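Local coordinates for MMACHC-like protein (Caenorhabditis elegans, PDB 5UJC), which binds cobalamin and probably strips its upper axial ligand, using a flavin with NADPH for cyanocobalamin or glutathione for alkylcobalamins, at residues A[145-150]-A[174-179]; A[133-138]-A[184-189]; A[169-174]-A[218-223]; A[207-212]-A[232-237]. All coordinates share one frame; numbering follows the deposited sequence.

How the interactions relate
Interactions 1, 2 and 3 are buried and contribute residues to the cobalamin pocket, whereas interaction 4 lies nearer the surface and makes the smallest contact of the four. Interaction 1 is a two-stranded backbone pairing, and interaction 3 continues from it through the shared Leu174 onto helix 212-225, where an asparagine amide supplies the polar grip. Interaction 2 sets helix 134-140 against the four-stranded sheet by apolar packing alone, yet Gln135 links it to interaction 3 at Gly173 O. Interaction 4 joins two loops flanking helix 212-225, also without polar bonds between them; it meets interaction 1 at Tyr147 and interaction 3 at Ala218.

Interaction 1 (A[145-150]-A[174-179]); sequences FYYQPC and LSLHPI
Tyr147 and Leu174 face each other as a hydrogen-bonded pair of two short antiparallel strands, with Tyr147 N 2.8 Å from Leu174 O and Leu174 N 3.0 Å from Tyr147 O. Phe145 and Leu176 make a second such pair, and Tyr146 and Ser175 lie between them as a non-hydrogen-bonded pair. On the face of Tyr146 and Ser175, the tyrosine swings its CG anti to the backbone N (chi1 -180°). This carries its ring along the other strand, Tyr146 CD1 coming 3.6 Å from Ser175 OG while Leu174 N lies at the ring edge, 3.8 Å from Tyr146 CE1. Gln148 CG rests 3.4 Å above the centre of the Tyr146 ring, and the hydroxyl beyond it bonds to the bound methylcobalamin. A leucine in place of Tyr146 would probably leave that cobalamin oxygen without its hydroxyl partner and the Gln148 side chain without the flat surface beneath it. The other face carries Tyr147 and Leu176, whose side chains cross at about a right angle, Tyr147 CE2 4.0 Å from Leu176 CD1. Tyr147 CB lies 3.4 Å from Leu174 O; with CG anti to the carbonyl carbon (chi1 -67°), the ring is turned toward Leu176, and Phe145 CD1 lies over the rim of one ring face. Tyr147 OH reaches the backbone N atoms of Ile208 and Leu209. This two-stranded antiparallel sheet thus lies between helix 134-140, touched by Tyr146 and Ser175, and helix 212-225, on which Tyr147 and Leu174 pack.

Interaction 2 (A[133-138]-A[184-189]); sequences LMQTCG and FAFRSV
Met134 O takes a 2.8 Å hydrogen bond from Gly138 N, one turn along its helix, and also stands over the centre of the Phe186 ring, 3.7 Å above its plane. The opposite face of that ring meets Phe184 CE2 toward its rim, holding the aromatic group between the helix carbonyl and a second phenylalanine. Met134 and Phe186 run alongside each other, pointing opposite ways, their CB atoms 3.5 Å apart. The methionine chain then bends at chi2 (-63°), which brings Met134 SD to 3.8 Å from Val189 CG2 and CE alongside the Ser188 backbone. Cys137 SG reaches the same methyl, Val189 CG2, at 4.0 Å. Gly138 CA packs 3.8 Å from Phe186 CE1, where a side chain would collide with the ring. An alanine instead of Phe186 is likely to open a gap under Met134 O and leave the Phe184 ring without the ring it packs on here. The helix axis crosses the strand at 93°, and a classic beta bulge at Arg187 and Ser188, both facing Ile58, interrupts the strand. Phe186 O, Met134 N and Gln135 NE2 all bond to methylcobalamin, so this helix-on-sheet packing forms part of the wall of the cobalamin pocket.

Interaction 3 (A[169-174]-A[218-223]); sequences LKFIGL and ALEKFN
A wall of the cobalamin pocket is built here by docking segment 169-174, the loop that leads into strand 174-176, onto helix 212-225, and the Asn223 side-chain amide makes a pair of hydrogen bonds with the backbone N and O of Ile172. Asn223 OD1 accepts from Ile172 N at 3.0 Å, while Asn223 ND2 donates to Ile172 O at 2.8 Å. The second bond is almost straight (175°) and lies in the carbonyl plane, on a lone pair. The same Asn223 ND2 also reaches Leu219 O at 3.0 Å, above that carbonyl plane, and Asn223 N approaches the oxygen from the opposite face. With both ends engaged, the amide is held against rotation; its OD1 bonds to methylcobalamin as well, as does Lys170 O. The Phe171 ring lies against this amide, the planes 27° apart and Asn223 ND2 3.4 Å above the Phe171 ring centre. Phe171 CZ continues to Leu219 CB at 3.8 Å. Where the loop enters the strand, Leu174 drives one branch over Phe222: Leu174 CD1 sits 3.8 Å from the ring centroid, close to the ring normal, in a CH-pi contact. Leu174 CB, meanwhile, meets Leu219 CD2 at 3.6 Å. Ile172 places CG1 between its backbone N and carbonyl carbon (chi1 59°), a turn that brings its CD1 to 3.8 Å from Phe222 CE2.

Interaction 4 (A[207-212]-A[232-237]); sequences PILTAS and RDFGNP
Leu209 lays its two methyls obliquely across the base of Phe234, CD1 4.1 Å from Phe234 CD2 and about as far from its CB. The other branch, Leu209 CD2, stands 4.1 Å from Gly235 N, so the leucine fork spans the junction between the phenylalanine side chain and the following peptide. Leu209 holds CG anti to its carbonyl carbon (chi1 -61°), which directs the fork across to the opposing loop. Beside it Ile208 uses its short branch: CG2, anti to the backbone N, comes within 3.5 Å of Gly235 CA, the closest approach between the two segments. Gly235 is the third residue of a type II beta turn from Asp233 to Asn236, closed by a hydrogen bond of 3.0 Å from Asn236 N to Asp233 O. Its positive phi (94°) suits a residue without a side chain, and a CB at this point would run into Ile208 CG2. The contact is small and apolar, the Ile208 methyl and the Leu209 fork meeting the glycine and the Phe234 side chain. Polar fastening of the turn comes from elsewhere, as Asp233 OD1 forms a salt bridge with Arg240 and a hydrogen bond with His183. The two loops precede and follow helix 212-225, and Leu209 and Phe234 both pack on Ala218 of that helix, while Ile208, Leu209 and Phe234 all touch Leu176 of strand 174-176.

Interaction 1 (A[145-150]-A[174-179])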
loop_
_atom_site.group_PDB
_atom_site.type_symbol
_atom_site.label_atom_id
_atom_site.label_comp_id
_atom_site.label_asym_id
_atom_site.label_seq_id
_atom_site.Cartn_x
_atom_site.Cartn_y
_atom_site.Cartn_z
ATOM N N PHE A 145 -5.959 -3.150 10.188
ATOM C CA PHE A 145 -7.278 -2.710 10.651
ATOM C C PHE A 145 -7.542 -1.311 10.097
ATOM O O PHE A 145 -6.719 -0.400 10.238
ATOM C CB PHE A 145 -7.320 -2.703 12.161
ATOM C CG PHE A 145 -8.708 -2.682 12.720
ATOM C CD1 PHE A 145 -9.471 -1.521 12.692
ATOM C CD2 PHE A 145 -9.258 -3.816 13.264
ATOM C CE1 PHE A 145 -10.759 -1.516 13.191
ATOM C CE2 PHE A 145 -10.549 -3.824 13.745
ATOM C CZ PHE A 145 -11.298 -2.662 13.713
ATOM N N TYR A 146 -8.674 -1.159 9.443
ATOM C CA TYR A 146 -9.043 0.088 8.801
ATOM C C TYR A 146 -9.961 0.900 9.741
ATOM O O TYR A 146 -11.123 0.513 9.981
ATOM C CB TYR A 146 -9.751 -0.209 7.467
ATOM C CG TYR A 146 -10.206 0.994 6.658
ATOM C CD1 TYR A 146 -9.544 2.229 6.731
ATOM C CD2 TYR A 146 -11.231 0.859 5.742
ATOM C CE1 TYR A 146 -9.928 3.293 5.934
ATOM C CE2 TYR A 146 -11.640 1.926 4.955
ATOM C CZ TYR A 146 -10.983 3.151 5.061
ATOM O OH TYR A 146 -11.357 4.240 4.273
ATOM N N TYR A 147 -9.443 2.039 10.207
ATOM C CA TYR A 147 -10.159 2.940 11.084
ATOM C C TYR A 147 -10.872 4.001 10.252
ATOM O O TYR A 147 -10.223 4.882 9.635
ATOM C CB TYR A 147 -9.191 3.573 12.101
ATOM C CG TYR A 147 -8.661 2.564 13.052
ATOM C CD1 TYR A 147 -9.404 2.153 14.137
ATOM C CD2 TYR A 147 -7.428 1.959 12.843
ATOM C CE1 TYR A 147 -8.979 1.136 14.943
ATOM C CE2 TYR A 147 -6.969 0.948 13.676
ATOM C CZ TYR A 147 -7.765 0.514 14.702
ATOM O OH TYR A 147 -7.345 -0.518 15.519
ATOM N N GLN A 148 -12.210 3.913 10.221
ATOM C CA GLN A 148 -13.001 4.746 9.344
ATOM C C GLN A 148 -13.719 5.820 10.163
ATOM O O GLN A 148 -14.332 5.500 11.168
ATOM C CB GLN A 148 -14.040 3.886 8.634
ATOM C CG GLN A 148 -13.427 2.763 7.814
ATOM C CD GLN A 148 -14.409 2.159 6.836
ATOM O OE1 GLN A 148 -14.964 2.855 5.984
ATOM N NE2 GLN A 148 -14.624 0.875 6.947
ATOM N N PRO A 149 -13.695 7.100 9.701
ATOM C CA PRO A 149 -14.335 8.143 10.494
ATOM C C PRO A 149 -15.811 7.864 10.796
ATOM O O PRO A 149 -16.288 8.182 11.902
ATOM C CB PRO A 149 -14.188 9.386 9.620
ATOM C CG PRO A 149 -12.940 9.143 8.836
ATOM C CD PRO A 149 -12.895 7.668 8.592
ATOM N N CYS A 150 -16.516 7.247 9.844
ATOM C CA CYS A 150 -17.964 6.943 10.018
ATOM C C CYS A 150 -18.229 5.932 11.139
ATOM O O CYS A 150 -19.370 5.802 11.590
ATOM C CB CYS A 150 -18.581 6.414 8.694
ATOM S SG CYS A 150 -17.900 4.820 8.084
ATOM N N LEU A 174 -7.814 5.578 8.035
ATOM C CA LEU A 174 -6.422 5.183 8.200
ATOM C C LEU A 174 -6.361 3.735 8.597
ATOM O O LEU A 174 -7.054 3.304 9.528
ATOM C CB LEU A 174 -5.749 6.016 9.289
ATOM C CG LEU A 174 -4.303 5.646 9.654
ATOM C CD1 LEU A 174 -3.356 5.944 8.490
ATOM C CD2 LEU A 174 -3.876 6.410 10.897
ATOM N N SER A 175 -5.498 2.976 7.912
ATOM C CA SER A 175 -5.219 1.582 8.294
ATOM C C SER A 175 -3.944 1.505 9.094
ATOM O O SER A 175 -2.961 2.201 8.794
ATOM C CB SER A 175 -5.074 0.698 7.056
ATOM O OG SER A 175 -6.264 0.688 6.312
ATOM N N LEU A 176 -3.931 0.609 10.090
ATOM C CA LEU A 176 -2.742 0.372 10.889
ATOM C C LEU A 176 -2.388 -1.099 10.908
ATOM O O LEU A 176 -3.220 -1.968 11.190
ATOM C CB LEU A 176 -2.921 0.911 12.330
ATOM C CG LEU A 176 -3.046 2.442 12.450
ATOM C CD1 LEU A 176 -3.472 2.845 13.845
ATOM C CD2 LEU A 176 -1.750 3.148 12.052
ATOM N N HIS A 177 -1.135 -1.354 10.568
ATOM C CA HIS A 177 -0.578 -2.685 10.428
ATOM C C HIS A 177 -0.065 -3.178 11.795
ATOM O O HIS A 177 0.460 -2.395 12.577
ATOM C CB HIS A 177 0.560 -2.584 9.413
ATOM C CG HIS A 177 1.129 -3.895 8.970
ATOM N ND1 HIS A 177 1.952 -4.664 9.757
ATOM C CD2 HIS A 177 1.022 -4.546 7.791
ATOM C CE1 HIS A 177 2.301 -5.755 9.092
ATOM N NE2 HIS A 177 1.753 -5.700 7.892
ATOM N N PRO A 178 -0.203 -4.479 12.071
ATOM C CA PRO A 178 0.173 -4.986 13.402
ATOM C C PRO A 178 1.679 -4.941 13.728
ATOM O O PRO A 178 2.069 -5.019 14.913
ATOM C CB PRO A 178 -0.342 -6.430 13.380
ATOM C CG PRO A 178 -0.449 -6.790 11.960
ATOM C CD PRO A 178 -0.819 -5.529 11.247
ATOM N N ILE A 179 2.515 -4.907 12.696
ATOM C CA ILE A 179 3.968 -4.761 12.873
ATOM C C ILE A 179 4.390 -3.306 12.650
ATOM O O ILE A 179 5.174 -2.758 13.423
ATOM C CB ILE A 179 4.775 -5.666 11.891
ATOM C CG1 ILE A 179 4.349 -7.133 11.988
ATOM C CG2 ILE A 179 6.252 -5.516 12.150
ATOM C CD1 ILE A 179 5.080 -8.051 11.019
#

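Interaction 2 (A[133-138]-A[184-189])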
loop_
_atom_site.group_PDB
_atom_site.type_symbol
_atom_site.label_atom_id
_atom_site.label_comp_id
_atom_site.label_asym_id
_atom_site.label_seq_id
_atom_site.Cartn_x
_atom_site.Cartn_y
_atom_site.Cartn_z
ATOM N N LEU A 133 -10.257 -0.181 -3.639
ATOM C CA LEU A 133 -10.073 0.549 -2.385
ATOM C C LEU A 133 -9.191 -0.261 -1.461
ATOM O O LEU A 133 -9.608 -1.280 -0.898
ATOM C CB LEU A 133 -11.437 0.866 -1.747
ATOM C CG LEU A 133 -12.292 1.828 -2.578
ATOM C CD1 LEU A 133 -13.600 2.053 -1.893
ATOM C CD2 LEU A 133 -11.566 3.153 -2.829
ATOM N N MET A 134 -7.942 0.157 -1.361
ATOM C CA MET A 134 -6.910 -0.655 -0.720
ATOM C C MET A 134 -7.086 -0.859 0.771
ATOM O O MET A 134 -6.782 -1.933 1.300
ATOM C CB MET A 134 -5.541 -0.036 -0.976
ATOM C CG MET A 134 -5.097 -0.133 -2.377
ATOM S SD MET A 134 -4.884 -1.833 -2.890
ATOM C CE MET A 134 -4.178 -1.606 -4.501
ATOM N N GLN A 135 -7.591 0.157 1.463
ATOM C CA GLN A 135 -7.800 0.013 2.914
ATOM C C GLN A 135 -8.896 -0.995 3.208
ATOM O O GLN A 135 -8.812 -1.763 4.169
ATOM C CB GLN A 135 -8.096 1.365 3.566
ATOM C CG GLN A 135 -6.932 2.333 3.410
ATOM C CD GLN A 135 -7.362 3.763 3.513
ATOM O OE1 GLN A 135 -8.262 4.207 2.788
ATOM N NE2 GLN A 135 -6.743 4.506 4.431
ATOM N N THR A 136 -9.900 -1.046 2.342
ATOM C CA THR A 136 -10.941 -2.069 2.472
ATOM C C THR A 136 -10.354 -3.467 2.202
ATOM O O THR A 136 -10.598 -4.396 2.971
ATOM C CB THR A 136 -12.125 -1.768 1.550
ATOM O OG1 THR A 136 -12.772 -0.562 1.990
ATOM C CG2 THR A 136 -13.139 -2.888 1.563
ATOM N N CYS A 137 -9.533 -3.597 1.146
ATOM C CA CYS A 137 -8.850 -4.869 0.909
ATOM C C CYS A 137 -8.032 -5.289 2.133
ATOM O O CYS A 137 -8.033 -6.434 2.519
ATOM C CB CYS A 137 -7.909 -4.807 -0.306
ATOM S SG CYS A 137 -8.726 -4.582 -1.876
ATOM N N GLY A 138 -7.286 -4.350 2.696
ATOM C CA GLY A 138 -6.432 -4.663 3.826
ATOM C C GLY A 138 -7.194 -5.166 5.022
ATOM O O GLY A 138 -6.720 -6.067 5.765
ATOM N N PHE A 184 3.966 1.746 6.331
ATOM C CA PHE A 184 3.760 0.795 5.251
ATOM C C PHE A 184 2.841 1.467 4.225
ATOM O O PHE A 184 2.276 2.535 4.504
ATOM C CB PHE A 184 3.096 -0.513 5.778
ATOM C CG PHE A 184 1.594 -0.417 5.934
ATOM C CD1 PHE A 184 1.018 0.224 7.031
ATOM C CD2 PHE A 184 0.757 -0.960 4.984
ATOM C CE1 PHE A 184 -0.368 0.342 7.137
ATOM C CE2 PHE A 184 -0.631 -0.832 5.081
ATOM C CZ PHE A 184 -1.190 -0.189 6.168
ATOM N N ALA A 185 2.666 0.832 3.061
ATOM C CA ALA A 185 1.683 1.282 2.099
ATOM C C ALA A 185 1.088 0.121 1.361
ATOM O O ALA A 185 1.748 -0.887 1.141
ATOM C CB ALA A 185 2.318 2.250 1.114
ATOM N N PHE A 186 -0.158 0.282 0.926
ATOM C CA PHE A 186 -0.745 -0.678 -0.001
ATOM C C PHE A 186 -0.207 -0.389 -1.404
ATOM O O PHE A 186 0.019 0.747 -1.748
ATOM C CB PHE A 186 -2.256 -0.581 0.026
ATOM C CG PHE A 186 -2.844 -0.865 1.372
ATOM C CD1 PHE A 186 -2.855 -2.170 1.871
ATOM C CD2 PHE A 186 -3.334 0.160 2.178
ATOM C CE1 PHE A 186 -3.417 -2.435 3.119
ATOM C CE2 PHE A 186 -3.913 -0.119 3.411
ATOM C CZ PHE A 186 -3.944 -1.389 3.878
ATOM N N ARG A 187 0.046 -1.425 -2.183
ATOM C CA ARG A 187 0.639 -1.224 -3.512
ATOM C C ARG A 187 -0.228 -1.765 -4.643
ATOM O O ARG A 187 -0.522 -1.032 -5.596
ATOM C CB ARG A 187 2.073 -1.803 -3.586
ATOM C CG ARG A 187 3.046 -1.074 -2.656
ATOM C CD ARG A 187 3.228 0.384 -3.048
ATOM N NE ARG A 187 4.133 1.103 -2.157
ATOM C CZ ARG A 187 4.282 2.414 -2.174
ATOM N NH1 ARG A 187 3.717 3.145 -3.146
ATOM N NH2 ARG A 187 5.018 3.012 -1.241
ATOM N N SER A 188 -0.562 -3.047 -4.609
ATOM C CA SER A 188 -1.249 -3.660 -5.742
ATOM C C SER A 188 -2.153 -4.782 -5.284
ATOM O O SER A 188 -1.944 -5.385 -4.234
ATOM C CB SER A 188 -0.245 -4.223 -6.792
ATOM O OG SER A 188 0.644 -3.232 -7.263
ATOM N N VAL A 189 -3.166 -5.065 -6.091
ATOM C CA VAL A 189 -3.951 -6.257 -5.942
ATOM C C VAL A 189 -3.899 -7.043 -7.243
ATOM O O VAL A 189 -4.073 -6.483 -8.326
ATOM C CB VAL A 189 -5.419 -5.935 -5.587
ATOM C CG1 VAL A 189 -6.298 -7.166 -5.754
ATOM C CG2 VAL A 189 -5.532 -5.382 -4.161
#

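Interaction 3 (A[169-174]-A[218-223])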
loop_
_atom_site.group_PDB
_atom_site.type_symbol
_atom_site.label_atom_id
_atom_site.label_comp_id
_atom_site.label_asym_id
_atom_site.label_seq_id
_atom_site.Cartn_x
_atom_site.Cartn_y
_atom_site.Cartn_z
ATOM N N LEU A 169 -10.306 17.698 -0.987
ATOM C CA LEU A 169 -9.815 16.756 0.002
ATOM C C LEU A 169 -10.908 16.400 0.996
ATOM O O LEU A 169 -11.702 17.248 1.391
ATOM C CB LEU A 169 -8.608 17.316 0.730
ATOM C CG LEU A 169 -7.393 17.646 -0.140
ATOM C CD1 LEU A 169 -6.351 18.403 0.666
ATOM C CD2 LEU A 169 -6.782 16.379 -0.733
ATOM N N LYS A 170 -10.953 15.124 1.359
ATOM C CA LYS A 170 -11.859 14.634 2.358
ATOM C C LYS A 170 -11.128 14.179 3.577
ATOM O O LYS A 170 -9.980 13.822 3.513
ATOM C CB LYS A 170 -12.674 13.475 1.787
ATOM C CG LYS A 170 -13.546 13.896 0.604
ATOM C CD LYS A 170 -14.728 14.783 1.062
ATOM C CE LYS A 170 -15.393 15.478 -0.111
ATOM N NZ LYS A 170 -15.983 14.513 -1.076
ATOM N N PHE A 171 -11.835 14.131 4.698
ATOM C CA PHE A 171 -11.275 13.558 5.937
ATOM C C PHE A 171 -11.414 12.049 5.857
ATOM O O PHE A 171 -12.507 11.505 5.990
ATOM C CB PHE A 171 -12.004 14.155 7.163
ATOM C CG PHE A 171 -11.365 13.801 8.502
ATOM C CD1 PHE A 171 -11.657 12.608 9.126
ATOM C CD2 PHE A 171 -10.484 14.667 9.110
ATOM C CE1 PHE A 171 -11.143 12.313 10.372
ATOM C CE2 PHE A 171 -9.957 14.386 10.360
ATOM C CZ PHE A 171 -10.292 13.207 10.998
ATOM N N ILE A 172 -10.300 11.383 5.548
ATOM C CA ILE A 172 -10.308 9.957 5.224
ATOM C C ILE A 172 -9.804 9.076 6.351
ATOM O O ILE A 172 -9.147 9.538 7.293
ATOM C CB ILE A 172 -9.544 9.630 3.911
ATOM C CG1 ILE A 172 -8.067 10.078 3.990
ATOM C CG2 ILE A 172 -10.241 10.295 2.718
ATOM C CD1 ILE A 172 -7.184 9.445 2.934
ATOM N N GLY A 173 -10.132 7.801 6.260
ATOM C CA GLY A 173 -9.686 6.837 7.261
ATOM C C GLY A 173 -8.237 6.428 7.107
ATOM O O GLY A 173 -7.552 6.809 6.132
ATOM N N LEU A 174 -7.814 5.578 8.035
ATOM C CA LEU A 174 -6.422 5.183 8.200
ATOM C C LEU A 174 -6.361 3.735 8.597
ATOM O O LEU A 174 -7.054 3.304 9.528
ATOM C CB LEU A 174 -5.749 6.016 9.289
ATOM C CG LEU A 174 -4.303 5.646 9.654
ATOM C CD1 LEU A 174 -3.356 5.944 8.490
ATOM C CD2 LEU A 174 -3.876 6.410 10.897
ATOM N N ALA A 218 -5.588 9.838 16.051
ATOM C CA ALA A 218 -4.784 9.292 14.943
ATOM C C ALA A 218 -5.317 9.801 13.602
ATOM O O ALA A 218 -4.535 10.189 12.708
ATOM C CB ALA A 218 -4.799 7.774 14.980
ATOM N N LEU A 219 -6.646 9.807 13.452
ATOM C CA LEU A 219 -7.234 10.246 12.215
ATOM C C LEU A 219 -7.017 11.741 11.965
ATOM O O LEU A 219 -6.797 12.157 10.809
ATOM C CB LEU A 219 -8.723 9.887 12.153
ATOM C CG LEU A 219 -9.030 8.389 12.023
ATOM C CD1 LEU A 219 -10.495 8.089 12.192
ATOM C CD2 LEU A 219 -8.540 7.875 10.721
ATOM N N GLU A 220 -7.059 12.544 13.021
ATOM C CA GLU A 220 -6.715 13.965 12.905
ATOM C C GLU A 220 -5.237 14.162 12.535
ATOM O O GLU A 220 -4.924 14.972 11.683
ATOM C CB GLU A 220 -7.065 14.718 14.179
ATOM C CG GLU A 220 -8.592 14.819 14.393
ATOM C CD GLU A 220 -9.006 15.600 15.622
ATOM O OE1 GLU A 220 -8.163 16.295 16.203
ATOM O OE2 GLU A 220 -10.211 15.543 15.987
ATOM N N LYS A 221 -4.344 13.415 13.170
ATOM C CA LYS A 221 -2.908 13.535 12.862
ATOM C C LYS A 221 -2.644 13.158 11.405
ATOM O O LYS A 221 -1.821 13.765 10.727
ATOM C CB LYS A 221 -2.071 12.657 13.793
ATOM C CG LYS A 221 -1.881 13.217 15.210
ATOM C CD LYS A 221 -0.964 14.460 15.247
ATOM C CE LYS A 221 0.360 14.279 14.474
ATOM N NZ LYS A 221 1.378 15.339 14.767
ATOM N N PHE A 222 -3.358 12.156 10.929
ATOM C CA PHE A 222 -3.227 11.708 9.538
ATOM C C PHE A 222 -3.738 12.787 8.566
ATOM O O PHE A 222 -3.038 13.188 7.644
ATOM C CB PHE A 222 -3.992 10.394 9.359
ATOM C CG PHE A 222 -3.965 9.832 7.948
ATOM C CD1 PHE A 222 -2.760 9.646 7.271
ATOM C CD2 PHE A 222 -5.149 9.437 7.321
ATOM C CE1 PHE A 222 -2.751 9.094 6.012
ATOM C CE2 PHE A 222 -5.124 8.883 6.063
ATOM C CZ PHE A 222 -3.927 8.697 5.420
ATOM N N ASN A 223 -4.964 13.235 8.756
ATOM C CA ASN A 223 -5.561 14.156 7.796
ATOM C C ASN A 223 -4.975 15.552 7.837
ATOM O O ASN A 223 -4.864 16.197 6.792
ATOM C CB ASN A 223 -7.060 14.200 7.954
ATOM C CG ASN A 223 -7.722 12.974 7.348
ATOM O OD1 ASN A 223 -7.746 12.816 6.117
ATOM N ND2 ASN A 223 -8.185 12.058 8.205
#

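Interaction 4 (A[207-212]-A[232-237])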
loop_
_atom_site.group_PDB
_atom_site.type_symbol
_atom_site.label_atom_id
_atom_site.label_comp_id
_atom_site.label_asym_id
_atom_site.label_seq_id
_atom_site.Cartn_x
_atom_site.Cartn_y
_atom_site.Cartn_z
ATOM N N PRO A 207 -6.896 -5.681 16.094
ATOM C CA PRO A 207 -7.140 -4.366 16.602
ATOM C C PRO A 207 -5.852 -3.720 17.112
ATOM O O PRO A 207 -5.096 -4.340 17.861
ATOM C CB PRO A 207 -8.109 -4.601 17.772
ATOM C CG PRO A 207 -8.675 -5.923 17.569
ATOM C CD PRO A 207 -7.701 -6.713 16.781
ATOM N N ILE A 208 -5.595 -2.510 16.672
ATOM C CA ILE A 208 -4.399 -1.782 17.057
ATOM C C ILE A 208 -4.721 -0.722 18.116
ATOM O O ILE A 208 -4.042 -0.616 19.121
ATOM C CB ILE A 208 -3.731 -1.125 15.832
ATOM C CG1 ILE A 208 -3.399 -2.185 14.764
ATOM C CG2 ILE A 208 -2.475 -0.365 16.253
ATOM C CD1 ILE A 208 -2.555 -3.323 15.269
ATOM N N LEU A 209 -5.733 0.082 17.843
ATOM C CA LEU A 209 -6.179 1.119 18.755
ATOM C C LEU A 209 -7.525 0.731 19.325
ATOM O O LEU A 209 -8.515 0.620 18.585
ATOM C CB LEU A 209 -6.313 2.436 18.025
ATOM C CG LEU A 209 -5.023 2.978 17.408
ATOM C CD1 LEU A 209 -5.275 4.278 16.682
ATOM C CD2 LEU A 209 -3.936 3.158 18.453
ATOM N N THR A 210 -7.559 0.488 20.622
ATOM C CA THR A 210 -8.743 -0.032 21.274
ATOM C C THR A 210 -9.595 1.071 21.913
ATOM O O THR A 210 -10.771 0.829 22.254
ATOM C CB THR A 210 -8.355 -1.056 22.330
ATOM O OG1 THR A 210 -7.384 -0.490 23.198
ATOM C CG2 THR A 210 -7.796 -2.318 21.661
ATOM N N ALA A 211 -9.028 2.270 22.077
ATOM C CA ALA A 211 -9.776 3.405 22.662
ATOM C C ALA A 211 -10.165 4.385 21.559
ATOM O O ALA A 211 -9.281 4.859 20.779
ATOM C CB ALA A 211 -8.938 4.101 23.720
ATOM N N SER A 212 -11.458 4.717 21.483
ATOM C CA SER A 212 -11.959 5.553 20.395
ATOM C C SER A 212 -11.308 6.927 20.343
ATOM O O SER A 212 -11.131 7.487 19.259
ATOM C CB SER A 212 -13.476 5.689 20.462
ATOM O OG SER A 212 -14.090 4.441 20.211
ATOM N N ARG A 232 1.960 7.657 11.862
ATOM C CA ARG A 232 2.496 6.327 11.598
ATOM C C ARG A 232 2.848 5.562 12.861
ATOM O O ARG A 232 2.972 4.320 12.827
ATOM C CB ARG A 232 3.715 6.401 10.673
ATOM C CG ARG A 232 3.463 7.116 9.347
ATOM C CD ARG A 232 4.695 7.087 8.459
ATOM N NE ARG A 232 4.622 8.006 7.339
ATOM C CZ ARG A 232 4.099 7.713 6.150
ATOM N NH1 ARG A 232 3.556 6.518 5.919
ATOM N NH2 ARG A 232 4.112 8.626 5.192
ATOM N N ASP A 233 3.069 6.294 13.956
ATOM C CA ASP A 233 3.519 5.680 15.202
ATOM C C ASP A 233 2.402 5.256 16.134
ATOM O O ASP A 233 2.662 4.741 17.223
ATOM C CB ASP A 233 4.503 6.614 15.910
ATOM C CG ASP A 233 5.826 6.639 15.249
ATOM O OD1 ASP A 233 6.245 5.567 14.747
ATOM O OD2 ASP A 233 6.469 7.706 15.240
ATOM N N PHE A 234 1.150 5.395 15.701
ATOM C CA PHE A 234 0.054 4.802 16.466
ATOM C C PHE A 234 0.158 3.276 16.416
ATOM O O PHE A 234 0.457 2.705 15.364
ATOM C CB PHE A 234 -1.290 5.325 15.988
ATOM C CG PHE A 234 -1.583 6.705 16.480
ATOM C CD1 PHE A 234 -1.081 7.805 15.815
ATOM C CD2 PHE A 234 -2.274 6.896 17.655
ATOM C CE1 PHE A 234 -1.291 9.079 16.301
ATOM C CE2 PHE A 234 -2.516 8.172 18.132
ATOM C CZ PHE A 234 -2.013 9.261 17.463
ATOM N N GLY A 235 0.001 2.646 17.603
ATOM C CA GLY A 235 0.283 1.233 17.796
ATOM C C GLY A 235 1.692 0.967 18.304
ATOM O O GLY A 235 2.036 -0.172 18.602
ATOM N N ASN A 236 2.525 2.014 18.345
ATOM C CA ASN A 236 3.922 1.902 18.809
ATOM C C ASN A 236 4.730 0.826 18.072
ATOM O O ASN A 236 5.383 0.005 18.702
ATOM C CB ASN A 236 3.976 1.655 20.312
ATOM C CG ASN A 236 3.236 2.706 21.101
ATOM O OD1 ASN A 236 2.426 2.389 21.960
ATOM N ND2 ASN A 236 3.512 3.967 20.812
ATOM N N PRO A 237 4.704 0.849 16.723
ATOM C CA PRO A 237 5.538 -0.060 15.958
ATOM C C PRO A 237 7.031 0.103 16.313
ATOM O O PRO A 237 7.482 1.215 16.580
ATOM C CB PRO A 237 5.282 0.383 14.508
ATOM C CG PRO A 237 4.926 1.820 14.618
ATOM C CD PRO A 237 4.138 1.925 15.876
#